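Gamma tubulin complex adapter mto2 (Schizosaccharomyces pombe, PDB 6GDJ) acts with Mto1 to promote nucleation of at least some cytoplasmic microtubules by recruiting the gamma-tubulin complex to interphase and equatorial organizing centres. Local coordinates at residues L13-T18 against L58-V63. Numbering follows the deposited sequence.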
loop_
_atom_site.group_PDB
_atom_site.type_symbol
_atom_site.label_atom_id
_atom_site.label_comp_id
_atom_site.label_asym_id
_atom_site.label_seq_id
_atom_site.Cartn_x
_atom_site.Cartn_y
_atom_site.Cartn_z
ATOM N N LEU A 13 -3.462 3.987 9.472
ATOM C CA LEU A 13 -4.040 2.639 9.398
ATOM C C LEU A 13 -5.159 2.451 10.411
ATOM O O LEU A 13 -6.198 1.910 10.099
ATOM C CB LEU A 13 -2.975 1.614 9.617
ATOM C CG LEU A 13 -3.453 0.166 9.689
ATOM C CD1 LEU A 13 -4.215 -0.226 8.442
ATOM C CD2 LEU A 13 -2.278 -0.711 9.988
ATOM N N MET A 14 -4.934 2.959 11.617
ATOM C CA MET A 14 -5.971 2.841 12.636
ATOM C C MET A 14 -7.257 3.542 12.183
ATOM O O MET A 14 -8.369 3.048 12.410
ATOM C CB MET A 14 -5.439 3.410 13.946
ATOM C CG MET A 14 -4.416 2.512 14.592
ATOM S SD MET A 14 -3.633 3.146 16.083
ATOM C CE MET A 14 -4.993 3.037 17.161
ATOM N N ARG A 15 -7.116 4.744 11.565
ATOM C CA ARG A 15 -8.250 5.413 11.016
ATOM C C ARG A 15 -8.938 4.569 9.911
ATOM O O ARG A 15 -10.150 4.438 9.885
ATOM C CB ARG A 15 -7.905 6.806 10.581
ATOM C CG ARG A 15 -7.533 7.711 11.731
ATOM C CD ARG A 15 -7.083 9.083 11.214
ATOM N NE ARG A 15 -8.159 9.832 10.591
ATOM C CZ ARG A 15 -7.969 10.811 9.691
ATOM N NH1 ARG A 15 -6.764 11.218 9.398
ATOM N NH2 ARG A 15 -8.991 11.373 9.141
ATOM N N LEU A 16 -8.131 4.051 8.969
ATOM C CA LEU A 16 -8.717 3.245 7.896
ATOM C C LEU A 16 -9.519 2.070 8.421
ATOM O O LEU A 16 -10.585 1.821 7.921
ATOM C CB LEU A 16 -7.577 2.735 7.029
ATOM C CG LEU A 16 -7.994 1.789 5.899
ATOM C CD1 LEU A 16 -9.042 2.436 5.006
ATOM C CD2 LEU A 16 -6.752 1.263 5.153
ATOM N N ARG A 17 -9.055 1.421 9.489
ATOM C CA ARG A 17 -9.773 0.227 9.983
ATOM C C ARG A 17 -11.172 0.571 10.406
ATOM O O ARG A 17 -12.074 -0.226 10.286
ATOM C CB ARG A 17 -9.050 -0.346 11.203
ATOM C CG ARG A 17 -7.767 -0.976 10.977
ATOM C CD ARG A 17 -7.192 -1.409 12.293
ATOM N NE ARG A 17 -5.907 -1.982 12.142
ATOM C CZ ARG A 17 -4.923 -1.900 13.028
ATOM N NH1 ARG A 17 -5.082 -1.214 14.183
ATOM N NH2 ARG A 17 -3.735 -2.416 12.753
ATOM N N THR A 18 -11.375 1.813 10.876
ATOM C CA THR A 18 -12.720 2.188 11.332
ATOM C C THR A 18 -13.752 2.365 10.229
ATOM O O THR A 18 -14.929 2.491 10.524
ATOM C CB THR A 18 -12.692 3.506 12.144
ATOM O OG1 THR A 18 -12.415 4.639 11.302
ATOM C CG2 THR A 18 -11.760 3.443 13.258
ATOM N N LEU A 58 -1.537 6.281 1.481
ATOM C CA LEU A 58 -2.433 5.319 0.892
ATOM C C LEU A 58 -3.677 5.091 1.796
ATOM O O LEU A 58 -4.816 5.096 1.348
ATOM C CB LEU A 58 -1.686 4.006 0.708
ATOM C CG LEU A 58 -2.616 2.879 0.246
ATOM C CD1 LEU A 58 -3.379 3.140 -1.007
ATOM C CD2 LEU A 58 -1.794 1.636 0.141
ATOM N N CYS A 59 -3.384 4.913 3.077
ATOM C CA CYS A 59 -4.451 4.692 4.063
ATOM C C CYS A 59 -5.393 5.883 4.088
ATOM O O CYS A 59 -6.594 5.724 4.127
ATOM C CB CYS A 59 -3.855 4.446 5.442
ATOM S SG CYS A 59 -3.110 2.812 5.650
ATOM N N LEU A 60 -4.818 7.078 4.051
ATOM C CA LEU A 60 -5.661 8.283 4.056
ATOM C C LEU A 60 -6.477 8.480 2.772
ATOM O O LEU A 60 -7.593 8.961 2.754
ATOM C CB LEU A 60 -4.818 9.512 4.365
ATOM C CG LEU A 60 -4.184 9.564 5.775
ATOM C CD1 LEU A 60 -3.376 10.858 5.925
ATOM C CD2 LEU A 60 -5.249 9.331 6.833
ATOM N N GLY A 61 -5.923 8.009 1.632
ATOM C CA GLY A 61 -6.665 8.083 0.403
ATOM C C GLY A 61 -7.800 7.102 0.393
ATOM O O GLY A 61 -8.877 7.420 -0.059
ATOM N N LEU A 62 -7.555 5.901 0.993
ATOM C CA LEU A 62 -8.655 4.930 1.168
ATOM C C LEU A 62 -9.755 5.423 2.128
ATOM O O LEU A 62 -10.934 5.272 1.869
ATOM C CB LEU A 62 -8.110 3.571 1.644
ATOM C CG LEU A 62 -7.238 2.844 0.619
ATOM C CD1 LEU A 62 -6.476 1.752 1.300
ATOM C CD2 LEU A 62 -8.114 2.316 -0.521
ATOM N N VAL A 63 -9.331 6.166 3.142
ATOM C CA VAL A 63 -10.294 6.839 4.042
ATOM C C VAL A 63 -11.126 7.874 3.270
ATOM O O VAL A 63 -12.326 7.906 3.365
ATOM C CB VAL A 63 -9.563 7.521 5.241
ATOM C CG1 VAL A 63 -10.451 8.562 5.912
ATOM C CG2 VAL A 63 -9.043 6.495 6.224
#
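Leu13 lies nearest Cys59 and Leu16 nearest Val63 where helical segments 13-17 and 58-63, parts of helices 5-17 and 46-72, run roughly parallel, their axes 8.6 Å apart and inclined at 26°. Leu16 contributes the largest share of the buried surface. With CG anti to the backbone N (chi1 176°), it sends CD1 against Leu62 CB at 3.7 Å, while CD2 reaches Leu62 CD1 and, at 4.0 Å, Cys59 SG. The sulfur also lies 3.9 Å from Leu13 CA, close against the helix backbone. One turn on, Val63 CG2 presses on the main chain of Leu16, 3.7 Å from its CA. The two segments belong to the first and last helices of the three-helix twin-cysteine dimerisation domain; helix 23-42 closes the apolar layer, with Val29 on Cys59 and Ile25 on Leu62, and Leu62 also meets Ile25 of the second subunit, so this packing adjoins the dimer interface. Cutting Leu16 back to an alanine is likely to leave Leu62 CB and the sulfur of Cys59 without the methyl groups that pack on them. At the exposed margin Arg15, bent at chi3, brings NH1 to 3.5 Å from Leu60 CD2, and its NH2 hydrogen-bonds a glycerol, probably from the crystallisation liquor.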